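Local coordinates for protein sensor kinase CusS (Escherichia coli, PDB 5KU5) that senses copper and silver ions in the periplasm and, as a membrane-bound histidine kinase, activates the response regulator CusR by phosphorylation, at residues R23-P28 against P126-Y131; R34-L39 against I51-S56; D80-G85 against N110-N115. All blocks are in the same frame, centred on the assembly; numbering follows the deposited sequence. Where two conformers were deposited one is given.

In the fold
All three contacts lie in the periplasmic sensor domain and hang on one antiparallel sheet. Contact 1 joins an early helix to a late strand, and contacts 2 and 3 follow one another in the chain between its halves. Contacts 1 and 2 are neighbours, with centres about 7 Å apart: helices 2-25 and 32-44 follow each other in the chain and pack on adjacent strands 125-135 and 49-54. Contact 3 lies on the opposite side of the chain's centre from contact 2, its centre about 21 Å from that of contact 1 and 22 Å from that of contact 2. Its strand 111-122 borders 125-135, helix 2-25 reaches both contacts 1 and 3, and the Arg112 side chain is about 8 Å from a bound silver ion.

Contact 1. Residues R23-P28 against P126-Y131; sequences RVLNHP and PIYTLY
Leu25, near the C-terminal end of helix 2-25, reaches across to Tyr128 and Leu130 of strand 125-135, and the whole contact is apolar, with no hydrogen bond bridging the two segments. The leucine forks over the strand. Its CD2 comes up to the Tyr128 ring, 4.3 Å from CE2, while CD1 meets the end of Leu130, 4.5 Å from its CD2. These are loose van der Waals distances, and the two backbones stay well apart, with the CA atoms of Leu25 and Tyr128 8.8 Å from each other. The first torsion of Leu25 directs CG opposite the carbonyl carbon (chi1 -73°), and the second parts the methyls: CD1 continues the chain away from CA (chi2 162°) to Leu130, while CD2 branches off to the tyrosine. Leu130 and Tyr128 stand two residues apart and send their CB atoms to the same face of the strand, which is why a single leucine can touch both.

The aromatic ring has a further apolar neighbour within its own segment: CG1 of Ile127 sits 3.7 Å above the ring plane, over its centre. On the helix side, the carbonyl O of His27 is bonded by the side chain of Arg35, which ties the end of this segment to the next helix.

Backbone bonds hold the strand on both flanks, Tyr128 to Val118 and Leu130 to Leu116 on one side, Thr129 to Ala54 and Tyr131 to Ser52 on the other. A long N-terminal helix laid on a central antiparallel sheet in this way is characteristic of the PDC fold of periplasmic sensor domains.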
loop_
_atom_site.group_PDB
_atom_site.type_symbol
_atom_site.label_atom_id
_atom_site.label_comp_id
_atom_site.label_asym_id
_atom_site.label_seq_id
_atom_site.Cartn_x
_atom_site.Cartn_y
_atom_site.Cartn_z
ATOM N N ARG A 23 -4.659 15.082 3.461
ATOM C CA ARG A 23 -3.557 16.056 3.513
ATOM C C ARG A 23 -3.324 16.719 2.158
ATOM O O ARG A 23 -3.181 17.940 2.076
ATOM C CB ARG A 23 -2.253 15.389 3.960
ATOM C CG ARG A 23 -2.211 14.973 5.419
ATOM C CD ARG A 23 -1.138 13.917 5.652
ATOM N NE ARG A 23 -0.712 13.860 7.055
ATOM C CZ ARG A 23 0.494 14.192 7.535
ATOM N NH1 ARG A 23 1.483 14.621 6.745
ATOM N NH2 ARG A 23 0.723 14.084 8.845
ATOM N N VAL A 24 -3.285 15.904 1.106
ATOM C CA VAL A 24 -3.097 16.389 -0.267
ATOM C C VAL A 24 -4.153 17.445 -0.613
ATOM O O VAL A 24 -3.815 18.518 -1.102
ATOM C CB VAL A 24 -3.135 15.220 -1.293
ATOM C CG1 VAL A 24 -3.291 15.714 -2.732
ATOM C CG2 VAL A 24 -1.882 14.364 -1.173
ATOM N N LEU A 25 -5.416 17.143 -0.323
ATOM C CA LEU A 25 -6.536 17.986 -0.764
ATOM C C LEU A 25 -6.827 19.237 0.088
ATOM O O LEU A 25 -7.647 20.061 -0.317
ATOM C CB LEU A 25 -7.799 17.134 -0.955
ATOM C CG LEU A 25 -7.726 16.239 -2.204
ATOM C CD1 LEU A 25 -8.749 15.113 -2.155
ATOM C CD2 LEU A 25 -7.899 17.055 -3.480
ATOM N N ASN A 26 -6.173 19.389 1.241
ATOM C CA ASN A 26 -6.221 20.660 1.988
ATOM C C ASN A 26 -4.832 21.195 2.376
ATOM O O ASN A 26 -4.690 21.907 3.373
ATOM C CB ASN A 26 -7.169 20.552 3.205
ATOM C CG ASN A 26 -6.601 19.721 4.352
ATOM O OD1 ASN A 26 -5.527 19.123 4.248
ATOM N ND2 ASN A 26 -7.328 19.692 5.468
ATOM N N HIS A 27 -3.822 20.880 1.565
ATOM C CA HIS A 27 -2.446 21.283 1.848
ATOM C C HIS A 27 -2.340 22.818 1.851
ATOM O O HIS A 27 -2.727 23.456 0.870
ATOM C CB HIS A 27 -1.484 20.685 0.819
ATOM C CG HIS A 27 -0.049 20.753 1.231
ATOM N ND1 HIS A 27 0.715 21.888 1.071
ATOM C CD2 HIS A 27 0.759 19.833 1.807
ATOM C CE1 HIS A 27 1.935 21.663 1.524
ATOM N NE2 HIS A 27 1.988 20.423 1.976
ATOM N N PRO A 28 -1.827 23.410 2.952
ATOM C CA PRO A 28 -1.928 24.865 3.181
ATOM C C PRO A 28 -1.174 25.763 2.188
ATOM O O PRO A 28 -1.643 26.859 1.879
ATOM C CB PRO A 28 -1.350 25.035 4.593
ATOM C CG PRO A 28 -0.415 23.893 4.752
ATOM C CD PRO A 28 -1.060 22.750 4.027
ATOM N N PRO A 126 -16.506 21.356 4.416
ATOM C CA PRO A 126 -15.531 21.020 3.365
ATOM C C PRO A 126 -16.146 20.988 1.962
ATOM O O PRO A 126 -17.272 20.520 1.796
ATOM C CB PRO A 126 -15.036 19.628 3.773
ATOM C CG PRO A 126 -15.270 19.560 5.241
ATOM C CD PRO A 126 -16.551 20.307 5.454
ATOM N N ILE A 127 -15.408 21.501 0.980
ATOM C CA ILE A 127 -15.912 21.619 -0.399
ATOM C C ILE A 127 -16.048 20.294 -1.161
ATOM O O ILE A 127 -16.801 20.234 -2.134
ATOM C CB ILE A 127 -15.086 22.617 -1.259
ATOM C CG1 ILE A 127 -13.617 22.184 -1.405
ATOM C CG2 ILE A 127 -15.185 24.024 -0.678
ATOM C CD1 ILE A 127 -12.807 23.076 -2.322
ATOM N N TYR A 128 -15.329 19.249 -0.736
ATOM C CA TYR A 128 -15.357 17.957 -1.432
ATOM C C TYR A 128 -15.888 16.812 -0.578
ATOM O O TYR A 128 -15.870 16.874 0.650
ATOM C CB TYR A 128 -13.957 17.554 -1.895
ATOM C CG TYR A 128 -13.235 18.530 -2.799
ATOM C CD1 TYR A 128 -13.831 19.016 -3.966
ATOM C CD2 TYR A 128 -11.923 18.925 -2.518
ATOM C CE1 TYR A 128 -13.152 19.894 -4.805
ATOM C CE2 TYR A 128 -11.238 19.798 -3.350
ATOM C CZ TYR A 128 -11.852 20.279 -4.491
ATOM O OH TYR A 128 -11.160 21.144 -5.309
ATOM N N THR A 129 -16.354 15.765 -1.256
ATOM C CA THR A 129 -16.553 14.450 -0.655
ATOM C C THR A 129 -15.678 13.484 -1.441
ATOM O O THR A 129 -15.872 13.310 -2.643
ATOM C CB THR A 129 -18.022 13.999 -0.711
ATOM O OG1 THR A 129 -18.836 14.960 -0.035
ATOM C CG2 THR A 129 -18.212 12.639 -0.031
ATOM N N LEU A 130 -14.707 12.885 -0.758
ATOM C CA LEU A 130 -13.790 11.917 -1.355
ATOM C C LEU A 130 -14.342 10.506 -1.177
ATOM O O LEU A 130 -14.671 10.113 -0.061
ATOM C CB LEU A 130 -12.415 12.015 -0.689
ATOM C CG LEU A 130 -11.331 11.023 -1.121
ATOM C CD1 LEU A 130 -11.024 11.138 -2.610
ATOM C CD2 LEU A 130 -10.080 11.245 -0.293
ATOM N N TYR A 131 -14.438 9.761 -2.279
ATOM C CA TYR A 131 -14.820 8.347 -2.272
ATOM C C TYR A 131 -13.583 7.518 -2.604
ATOM O O TYR A 131 -12.878 7.831 -3.563
ATOM C CB TYR A 131 -15.909 8.081 -3.312
ATOM C CG TYR A 131 -17.225 8.762 -3.015
ATOM C CD1 TYR A 131 -17.407 10.116 -3.286
ATOM C CD2 TYR A 131 -18.297 8.051 -2.469
ATOM C CE1 TYR A 131 -18.615 10.746 -3.021
ATOM C CE2 TYR A 131 -19.507 8.674 -2.196
ATOM C CZ TYR A 131 -19.661 10.020 -2.472
ATOM O OH TYR A 131 -20.858 10.649 -2.209
#

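Contact 2. Residues R34-L39 against I51-S56; sequences RRLMTL and ISLADS
Leu53 of strand 49-54 meets Leu36 and Leu39 of helix 32-44, and its side chain is the one to follow. The CB leaves the strand toward the helix. CG continues opposite the backbone N (chi1 -166°), which carries the two methyls out over the sheet face. CD2 is the branch that does the work across this contact: it comes to 3.6 Å from CD2 of Leu36 and 4.1 Å from CD2 of Leu39, facing both leucine ends from the sheet side and crossing both at a slant. CD1 turns away from the helix segment toward Leu130 and Tyr128, and both methyls also border Leu25 and Tyr128.

Leu36 starts from the flank of the helix, its CB not aimed at the strand, and only its end bends in. Leu39, one turn on, sends its CB toward the strand. Besides Leu53 it meets Ile51, where CD2 of the leucine and CD1 of the isoleucine approach end to end at 4.2 Å. Ile51 puts CG1 between its backbone N and carbonyl carbon (chi1 76°), with chi2 away from a staggered value, and this brings CD1 to the leucine.

Within the helix, Thr38 OG1 donates to Arg34 O at 2.7 Å, while Thr38 N makes the helical bond to the same oxygen from the opposite face of its carbonyl plane, giving that oxygen two donors.

The helix segment runs nearly antiparallel to the strand, at 163° with the axes 12.0 Å apart at closest approach. Beside it lies helix 2-25, whose Leu21 and Leu25 touch Leu39. Strand 49-54 is flanked by 60-63 and 125-135, from which Tyr62 and Leu130 close round Ile51.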
loop_
_atom_site.group_PDB
_atom_site.type_symbol
_atom_site.label_atom_id
_atom_site.label_comp_id
_atom_site.label_asym_id
_atom_site.label_seq_id
_atom_site.Cartn_x
_atom_site.Cartn_y
_atom_site.Cartn_z
ATOM N N ARG A 34 -3.269 23.154 -7.960
ATOM C CA ARG A 34 -2.056 22.415 -7.576
ATOM C C ARG A 34 -2.366 21.178 -6.720
ATOM O O ARG A 34 -1.745 20.127 -6.903
ATOM C CB ARG A 34 -1.067 23.347 -6.855
ATOM C CG ARG A 34 0.153 22.676 -6.225
ATOM C CD ARG A 34 0.968 21.847 -7.206
ATOM N NE ARG A 34 2.076 21.166 -6.530
ATOM C CZ ARG A 34 3.354 21.559 -6.514
ATOM N NH1 ARG A 34 3.767 22.657 -7.149
ATOM N NH2 ARG A 34 4.246 20.826 -5.851
ATOM N N ARG A 35 -3.312 21.313 -5.789
ATOM C CA ARG A 35 -3.760 20.187 -4.958
ATOM C C ARG A 35 -4.368 19.055 -5.786
ATOM O O ARG A 35 -4.041 17.891 -5.574
ATOM C CB ARG A 35 -4.782 20.642 -3.919
ATOM C CG ARG A 35 -4.209 21.473 -2.784
ATOM C CD ARG A 35 -5.332 22.177 -2.043
ATOM N NE ARG A 35 -4.851 23.118 -1.034
ATOM C CZ ARG A 35 -5.592 24.066 -0.456
ATOM N NH1 ARG A 35 -6.881 24.234 -0.763
ATOM N NH2 ARG A 35 -5.035 24.863 0.448
ATOM N N LEU A 36 -5.257 19.408 -6.713
ATOM C CA LEU A 36 -5.875 18.433 -7.627
ATOM C C LEU A 36 -4.860 17.772 -8.565
ATOM O O LEU A 36 -4.987 16.589 -8.887
ATOM C CB LEU A 36 -6.990 19.087 -8.454
ATOM C CG LEU A 36 -8.287 19.416 -7.712
ATOM C CD1 LEU A 36 -9.162 20.323 -8.565
ATOM C CD2 LEU A 36 -9.043 18.147 -7.333
ATOM N N MET A 37 -3.870 18.544 -9.006
ATOM C CA MET A 37 -2.766 18.017 -9.811
ATOM C C MET A 37 -1.962 16.990 -9.009
ATOM O O MET A 37 -1.617 15.925 -9.526
ATOM C CB MET A 37 -1.857 19.158 -10.275
ATOM C CG MET A 37 -0.854 18.774 -11.350
ATOM S SD MET A 37 0.003 20.204 -12.040
ATOM C CE MET A 37 -1.357 21.083 -12.812
ATOM N N THR A 38 -1.681 17.319 -7.748
ATOM C CA THR A 38 -1.010 16.404 -6.821
ATOM C C THR A 38 -1.821 15.119 -6.607
ATOM O O THR A 38 -1.260 14.026 -6.632
ATOM C CB THR A 38 -0.750 17.075 -5.454
ATOM O OG1 THR A 38 -0.091 18.335 -5.651
ATOM C CG2 THR A 38 0.107 16.187 -4.556
ATOM N N LEU A 39 -3.130 15.266 -6.397
ATOM C CA LEU A 39 -4.048 14.127 -6.260
ATOM C C LEU A 39 -3.956 13.182 -7.457
ATOM O O LEU A 39 -3.780 11.975 -7.294
ATOM C CB LEU A 39 -5.494 14.616 -6.112
ATOM C CG LEU A 39 -6.604 13.554 -6.059
ATOM C CD1 LEU A 39 -6.532 12.798 -4.742
ATOM C CD2 LEU A 39 -7.985 14.164 -6.261
ATOM N N ILE A 51 -10.548 6.074 -6.873
ATOM C CA ILE A 51 -11.134 7.160 -6.096
ATOM C C ILE A 51 -12.035 8.029 -6.969
ATOM O O ILE A 51 -11.897 8.054 -8.195
ATOM C CB ILE A 51 -10.062 8.014 -5.358
ATOM C CG1 ILE A 51 -9.325 8.974 -6.305
ATOM C CG2 ILE A 51 -9.068 7.126 -4.616
ATOM C CD1 ILE A 51 -9.839 10.400 -6.269
ATOM N N SER A 52 -12.958 8.727 -6.315
ATOM C CA SER A 52 -13.795 9.727 -6.960
ATOM C C SER A 52 -13.991 10.903 -6.013
ATOM O O SER A 52 -14.294 10.710 -4.834
ATOM C CB SER A 52 -15.150 9.139 -7.336
ATOM O OG SER A 52 -15.941 10.104 -8.014
ATOM N N LEU A 53 -13.813 12.112 -6.539
ATOM C CA LEU A 53 -13.956 13.336 -5.771
ATOM C C LEU A 53 -15.186 14.085 -6.274
ATOM O O LEU A 53 -15.257 14.451 -7.451
ATOM C CB LEU A 53 -12.698 14.194 -5.917
ATOM C CG LEU A 53 -12.530 15.348 -4.924
ATOM C CD1 LEU A 53 -12.296 14.827 -3.513
ATOM C CD2 LEU A 53 -11.388 16.254 -5.358
ATOM N N ALA A 54 -16.155 14.281 -5.381
ATOM C CA ALA A 54 -17.385 15.007 -5.687
ATOM C C ALA A 54 -17.303 16.420 -5.125
ATOM O O ALA A 54 -16.676 16.639 -4.086
ATOM C CB ALA A 54 -18.585 14.278 -5.103
ATOM N N ASP A 55 -17.942 17.369 -5.812
ATOM C CA ASP A 55 -17.980 18.768 -5.368
ATOM C C ASP A 55 -19.131 19.011 -4.384
ATOM O O ASP A 55 -19.849 18.078 -4.021
ATOM C CB ASP A 55 -18.023 19.729 -6.579
ATOM C CG ASP A 55 -19.348 19.704 -7.350
ATOM O OD1 ASP A 55 -20.284 18.959 -6.991
ATOM O OD2 ASP A 55 -19.439 20.451 -8.345
ATOM N N SER A 56 -19.291 20.264 -3.959
ATOM C CA SER A 56 -20.378 20.689 -3.058
ATOM C C SER A 56 -21.788 20.240 -3.481
ATOM O O SER A 56 -22.606 19.892 -2.627
ATOM C CB SER A 56 -20.348 22.217 -2.907
ATOM O OG SER A 56 -21.479 22.700 -2.203
#

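Contact 3. Residues D80-G85 against N110-N115; sequences DKDAQG and NWRMIN
An Asx turn at the start of the 80-85 loop carries the carboxylate of Asp80, which forms a salt bridge with Arg112 of strand 111-122. The main bond runs from Arg112 NE to Asp80 OD2 at 2.6 Å. The oxygen is met on its syn side, with the donor 32° out of the carboxylate plane, and it lies at the guanidinium edge. Arg112 NH2 adds only weak bonds to the two carboxylate oxygens, the planes being 47° apart. Asp82 N, from above the carboxylate plane, donates to Asp80 OD1 at 3.1 Å, closing the Asx turn within a type I turn that runs to Ala83.

Asp82 CB packs at the guanidinium edge, 4.0 Å from Arg112 NH2. Its OD2 stands beyond salt-bridge distance, and a water bridges the gap, donating to Asp82 OD2 at 3.0 Å and accepting from Arg112 NH2 at 2.6 Å. The guanidinium probably stabilises the ionised carboxylates around it, whose negative charge balances its own.

Arg112 NH1 makes a further salt bridge to Asp10 of helix 2-25, so one arginine joins the loop, its own strand and the N-terminal helix. Leu90 of strand 89-91, next to 111-122 in the sheet, touches both Asp80 and Arg112.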
loop_
_atom_site.group_PDB
_atom_site.type_symbol
_atom_site.label_atom_id
_atom_site.label_comp_id
_atom_site.label_asym_id
_atom_site.label_seq_id
_atom_site.Cartn_x
_atom_site.Cartn_y
_atom_site.Cartn_z
ATOM N N ASP A 80 -21.293 -3.538 4.241
ATOM C CA ASP A 80 -20.321 -4.606 4.457
ATOM C C ASP A 80 -20.558 -5.257 5.823
ATOM O O ASP A 80 -20.165 -4.703 6.848
ATOM C CB ASP A 80 -18.902 -4.030 4.356
ATOM C CG ASP A 80 -17.813 -5.069 4.571
ATOM O OD1 ASP A 80 -18.106 -6.276 4.680
ATOM O OD2 ASP A 80 -16.643 -4.656 4.637
ATOM N N LYS A 81 -21.174 -6.442 5.826
ATOM C CA LYS A 81 -21.487 -7.161 7.077
ATOM C C LYS A 81 -20.254 -7.535 7.919
ATOM O O LYS A 81 -20.355 -7.645 9.140
ATOM C CB LYS A 81 -22.341 -8.413 6.801
ATOM C CG LYS A 81 -21.612 -9.573 6.130
ATOM C CD LYS A 81 -22.563 -10.725 5.833
ATOM C CE LYS A 81 -21.884 -11.828 5.034
ATOM N NZ LYS A 81 -20.669 -12.375 5.711
ATOM N N ASP A 82 -19.108 -7.726 7.265
ATOM C CA ASP A 82 -17.854 -8.051 7.957
ATOM C C ASP A 82 -17.133 -6.832 8.532
ATOM O O ASP A 82 -16.197 -6.992 9.310
ATOM C CB ASP A 82 -16.909 -8.812 7.023
ATOM C CG ASP A 82 -17.514 -10.100 6.510
ATOM O OD1 ASP A 82 -18.212 -10.788 7.281
ATOM O OD2 ASP A 82 -17.293 -10.430 5.327
ATOM N N ALA A 83 -17.547 -5.629 8.131
ATOM C CA ALA A 83 -17.050 -4.386 8.722
ATOM C C ALA A 83 -17.943 -4.034 9.906
ATOM O O ALA A 83 -19.033 -3.484 9.731
ATOM C CB ALA A 83 -17.046 -3.259 7.695
ATOM N N GLN A 84 -17.475 -4.361 11.108
ATOM C CA GLN A 84 -18.270 -4.212 12.327
ATOM C C GLN A 84 -18.070 -2.832 12.951
ATOM O O GLN A 84 -17.424 -2.689 13.994
ATOM C CB GLN A 84 -17.920 -5.330 13.311
ATOM C CG GLN A 84 -18.363 -6.704 12.817
ATOM C CD GLN A 84 -17.599 -7.858 13.440
ATOM O OE1 GLN A 84 -16.763 -7.673 14.330
ATOM N NE2 GLN A 84 -17.885 -9.066 12.967
ATOM N N GLY A 85 -18.643 -1.825 12.294
ATOM C CA GLY A 85 -18.554 -0.433 12.728
ATOM C C GLY A 85 -18.329 0.508 11.561
ATOM O O GLY A 85 -17.565 0.205 10.642
ATOM N N ASN A 110 -14.192 -5.897 -7.767
ATOM C CA ASN A 110 -14.894 -5.929 -6.471
ATOM C C ASN A 110 -14.178 -5.066 -5.450
ATOM O O ASN A 110 -12.955 -5.138 -5.334
ATOM C CB ASN A 110 -15.001 -7.357 -5.945
ATOM C CG ASN A 110 -15.835 -8.242 -6.842
ATOM O OD1 ASN A 110 -17.064 -8.175 -6.833
ATOM N ND2 ASN A 110 -15.169 -9.072 -7.631
ATOM N N TRP A 111 -14.939 -4.267 -4.697
ATOM C CA TRP A 111 -14.365 -3.176 -3.903
ATOM C C TRP A 111 -14.988 -3.029 -2.517
ATOM O O TRP A 111 -16.185 -3.271 -2.333
ATOM C CB TRP A 111 -14.505 -1.843 -4.659
ATOM C CG TRP A 111 -14.134 -1.938 -6.103
ATOM C CD1 TRP A 111 -14.957 -2.274 -7.135
ATOM C CD2 TRP A 111 -12.837 -1.734 -6.672
ATOM N NE1 TRP A 111 -14.258 -2.281 -8.315
ATOM C CE2 TRP A 111 -12.951 -1.956 -8.060
ATOM C CE3 TRP A 111 -11.588 -1.378 -6.142
ATOM C CZ2 TRP A 111 -11.863 -1.834 -8.933
ATOM C CZ3 TRP A 111 -10.502 -1.254 -7.009
ATOM C CH2 TRP A 111 -10.650 -1.482 -8.392
ATOM N N ARG A 112 -14.154 -2.637 -1.553
ATOM C CA ARG A 112 -14.613 -2.086 -0.279
ATOM C C ARG A 112 -14.504 -0.579 -0.411
ATOM O O ARG A 112 -13.420 -0.067 -0.726
ATOM C CB ARG A 112 -13.774 -2.579 0.904
ATOM C CG ARG A 112 -14.420 -3.729 1.649
ATOM C CD ARG A 112 -13.690 -4.108 2.926
ATOM N NE ARG A 112 -14.384 -5.240 3.540
ATOM C CZ ARG A 112 -14.175 -6.529 3.273
ATOM N NH1 ARG A 112 -13.224 -6.932 2.429
ATOM N NH2 ARG A 112 -14.921 -7.439 3.890
ATOM N N MET A 113 -15.617 0.118 -0.166
ATOM C CA MET A 113 -15.702 1.565 -0.369
ATOM C C MET A 113 -16.035 2.298 0.925
ATOM O O MET A 113 -16.864 1.838 1.710
ATOM C CB MET A 113 -16.756 1.891 -1.434
ATOM C CG MET A 113 -16.851 3.369 -1.803
ATOM S SD MET A 113 -17.999 4.318 -0.778
ATOM C CE MET A 113 -19.572 3.685 -1.352
ATOM N N ILE A 114 -15.383 3.443 1.122
ATOM C CA ILE A 114 -15.726 4.400 2.169
ATOM C C ILE A 114 -15.752 5.785 1.538
ATOM O O ILE A 114 -15.258 5.977 0.421
ATOM C CB ILE A 114 -14.731 4.385 3.353
ATOM C CG1 ILE A 114 -13.289 4.652 2.894
ATOM C CG2 ILE A 114 -14.812 3.056 4.091
ATOM C CD1 ILE A 114 -12.383 5.115 4.013
ATOM N N ASN A 115 -16.326 6.745 2.254
ATOM C CA ASN A 115 -16.286 8.145 1.842
ATOM C C ASN A 115 -16.161 9.075 3.041
ATOM O O ASN A 115 -16.553 8.715 4.149
ATOM C CB ASN A 115 -17.527 8.503 1.018
ATOM C CG ASN A 115 -18.819 8.294 1.787
ATOM O OD1 ASN A 115 -19.305 9.205 2.453
ATOM N ND2 ASN A 115 -19.364 7.085 1.721
HETATM O O HOH W 1 -14.541 -10.026 4.277
#